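Local coordinates for BH0236 protein (PDB 5T7A), which probably binds beta-1,3-glucan as the family 56 carbohydrate-binding module of a bacterial glucan-degrading protein, at residues Ala57-Val62 / Thr101-Gly106. Residues are numbered along the deposited sequence; the frame is centred on the assembly and turned at random. Where two conformers were deposited one is given.
Sequences ARYVDV and TYEKLG. With EDO (1,2-ethanediol), chain D; EDO (1,2-ethanediol), chain C.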
loop_
_atom_site.group_PDB
_atom_site.type_symbol
_atom_site.label_atom_id
_atom_site.label_comp_id
_atom_site.label_asym_id
_atom_site.label_seq_id
_atom_site.Cartn_x
_atom_site.Cartn_y
_atom_site.Cartn_z
ATOM N N ALA A 57 4.957 2.949 -13.376
ATOM C CA ALA A 57 6.127 2.910 -12.482
ATOM C C ALA A 57 7.009 1.668 -12.832
ATOM O O ALA A 57 6.503 0.607 -13.090
ATOM C CB ALA A 57 5.630 2.794 -11.056
ATOM N N ARG A 58 8.331 1.846 -12.770
ATOM C CA ARG A 58 9.225 0.711 -12.960
ATOM C C ARG A 58 9.136 -0.226 -11.735
ATOM O O ARG A 58 9.288 -1.469 -11.855
ATOM C CB ARG A 58 10.630 1.165 -13.163
ATOM C CG ARG A 58 10.881 1.829 -14.517
ATOM C CD ARG A 58 12.379 2.101 -14.701
ATOM N NE ARG A 58 12.867 3.227 -13.918
ATOM C CZ ARG A 58 13.932 3.187 -13.133
ATOM N NH1 ARG A 58 14.616 2.035 -12.957
ATOM N NH2 ARG A 58 14.283 4.247 -12.512
ATOM N N TYR A 59 8.838 0.340 -10.581
ATOM C CA TYR A 59 8.725 -0.413 -9.332
ATOM C C TYR A 59 7.990 0.424 -8.305
ATOM O O TYR A 59 7.996 1.668 -8.379
ATOM C CB TYR A 59 10.101 -0.764 -8.763
ATOM C CG TYR A 59 11.022 0.376 -8.467
ATOM C CD1 TYR A 59 11.005 1.034 -7.256
ATOM C CD2 TYR A 59 11.913 0.846 -9.421
ATOM C CE1 TYR A 59 11.850 2.115 -7.005
ATOM C CE2 TYR A 59 12.799 1.914 -9.154
ATOM C CZ TYR A 59 12.764 2.540 -7.969
ATOM O OH TYR A 59 13.593 3.624 -7.720
ATOM N N VAL A 60 7.371 -0.284 -7.366
ATOM C CA VAL A 60 6.799 0.400 -6.156
ATOM C C VAL A 60 7.084 -0.512 -4.969
ATOM O O VAL A 60 6.829 -1.699 -5.033
ATOM C CB VAL A 60 5.273 0.563 -6.296
ATOM C CG1 VAL A 60 4.749 1.264 -5.094
ATOM C CG2 VAL A 60 4.943 1.351 -7.544
ATOM N N ASP A 61 7.661 0.069 -3.913
ATOM C CA ASP A 61 7.827 -0.575 -2.611
ATOM C C ASP A 61 6.775 -0.066 -1.627
ATOM O O ASP A 61 6.366 1.099 -1.692
ATOM C CB ASP A 61 9.162 -0.280 -2.020
ATOM C CG ASP A 61 10.321 -0.842 -2.844
ATOM O OD1 ASP A 61 10.124 -1.807 -3.577
ATOM O OD2 ASP A 61 11.438 -0.269 -2.763
ATOM N N VAL A 62 6.332 -0.965 -0.741
ATOM C CA VAL A 62 5.508 -0.586 0.365
ATOM C C VAL A 62 6.234 -0.778 1.668
ATOM O O VAL A 62 7.017 -1.741 1.813
ATOM C CB VAL A 62 4.153 -1.340 0.341
ATOM C CG1 VAL A 62 4.310 -2.851 0.491
ATOM C CG2 VAL A 62 3.206 -0.782 1.371
ATOM N N THR A 101 7.157 3.895 -1.691
ATOM C CA THR A 101 8.215 4.526 -2.466
ATOM C C THR A 101 7.947 4.064 -3.901
ATOM O O THR A 101 7.984 2.862 -4.161
ATOM C CB THR A 101 9.619 4.136 -1.948
ATOM O OG1 THR A 101 9.812 4.634 -0.619
ATOM C CG2 THR A 101 10.692 4.706 -2.864
ATOM N N TYR A 102 7.722 5.024 -4.798
ATOM C CA TYR A 102 7.369 4.727 -6.161
ATOM C C TYR A 102 8.259 5.425 -7.142
ATOM O O TYR A 102 8.674 6.538 -6.958
ATOM C CB TYR A 102 5.923 5.121 -6.464
ATOM C CG TYR A 102 5.568 6.531 -6.284
ATOM C CD1 TYR A 102 5.237 7.060 -5.050
ATOM C CD2 TYR A 102 5.466 7.382 -7.420
ATOM C CE1 TYR A 102 4.876 8.406 -4.941
ATOM C CE2 TYR A 102 5.104 8.695 -7.305
ATOM C CZ TYR A 102 4.778 9.223 -6.071
ATOM O OH TYR A 102 4.422 10.533 -5.934
ATOM N N GLU A 103 8.553 4.720 -8.213
ATOM C CA GLU A 103 9.369 5.301 -9.279
ATOM C C GLU A 103 8.407 6.066 -10.234
ATOM O O GLU A 103 7.243 5.656 -10.479
ATOM C CB GLU A 103 10.047 4.183 -10.000
ATOM C CG GLU A 103 11.076 4.618 -11.036
ATOM C CD GLU A 103 10.511 4.806 -12.414
ATOM O OE1 GLU A 103 9.356 4.427 -12.723
ATOM O OE2 GLU A 103 11.280 5.375 -13.248
ATOM N N LYS A 104 8.883 7.157 -10.800
ATOM C CA LYS A 104 8.105 7.871 -11.822
ATOM C C LYS A 104 9.080 8.578 -12.751
ATOM O O LYS A 104 9.675 9.552 -12.372
ATOM C CB LYS A 104 7.159 8.910 -11.190
ATOM C CG LYS A 104 6.310 9.700 -12.212
ATOM C CD LYS A 104 5.243 10.610 -11.609
ATOM C CE LYS A 104 5.886 11.881 -11.052
ATOM N NZ LYS A 104 5.033 13.080 -11.145
ATOM N N LEU A 105 9.235 8.064 -13.960
ATOM C CA LEU A 105 10.031 8.787 -15.012
ATOM C C LEU A 105 11.509 8.992 -14.584
ATOM O O LEU A 105 12.136 9.979 -14.970
ATOM C CB LEU A 105 9.372 10.121 -15.386
ATOM C CG LEU A 105 7.974 9.928 -15.957
ATOM C CD1 LEU A 105 7.302 11.285 -16.145
ATOM C CD2 LEU A 105 7.917 9.080 -17.207
ATOM N N GLY A 106 12.014 8.048 -13.789
ATOM C CA GLY A 106 13.427 7.918 -13.436
ATOM C C GLY A 106 13.669 7.927 -11.939
ATOM O O GLY A 106 14.082 6.903 -11.374
HETATM C C1 EDO D . 16.050 4.107 -9.634
HETATM O O1 EDO D . 16.656 4.671 -10.839
HETATM C C2 EDO D . 14.771 4.836 -9.469
HETATM O O2 EDO D . 14.971 5.976 -8.838
HETATM C C1 EDO C . 6.696 13.774 -7.798
HETATM O O1 EDO C . 5.307 14.013 -8.244
HETATM C C2 EDO C . 7.167 15.059 -7.181
HETATM O O2 EDO C . 7.372 16.007 -8.190
#
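Glu103 reaches across to Arg58 and is gripped by backbone and side chain together. Glu103 OE1 accepts Arg58 N at 2.8 Å, while Arg58 NE closes a salt bridge on Glu103 OE2, also 2.8 Å, coming from far above the carboxylate plane with guanidinium and carboxylate turned 78° apart. Gly106 N bonds Glu103 OE2 from the opposite face, 2.8 Å away, so one buried carboxylate ties the residues leading into strand 60-66 to the turn after strand 95-103. A sharp bend at chi2 (-91°) swings the Glu103 carboxylate over to Arg58. Nearer the backbone, Glu103 CB sits over a face of the Tyr59 ring, a CH-pi contact 3.7 Å from the centroid. The backbones are joined as well: Glu103 N donates to Tyr59 O, and Asp61 and Thr101 form an antiparallel hydrogen-bonded pair. Val60 and Tyr102 lie on the sheet face opposite the Asp61 and Thr101 side chains, Val60 CG2 meeting Tyr102 CB at 4.0 Å. Outside the contact, Tyr59 OH bonds Gln108, Thr101 OG1 bonds His63 and Asp61 OD1 forms a salt bridge with Arg75. In this all-beta carbohydrate-binding module, strands 60-66 and 95-103 run antiparallel between strands 72-79 and 108-117.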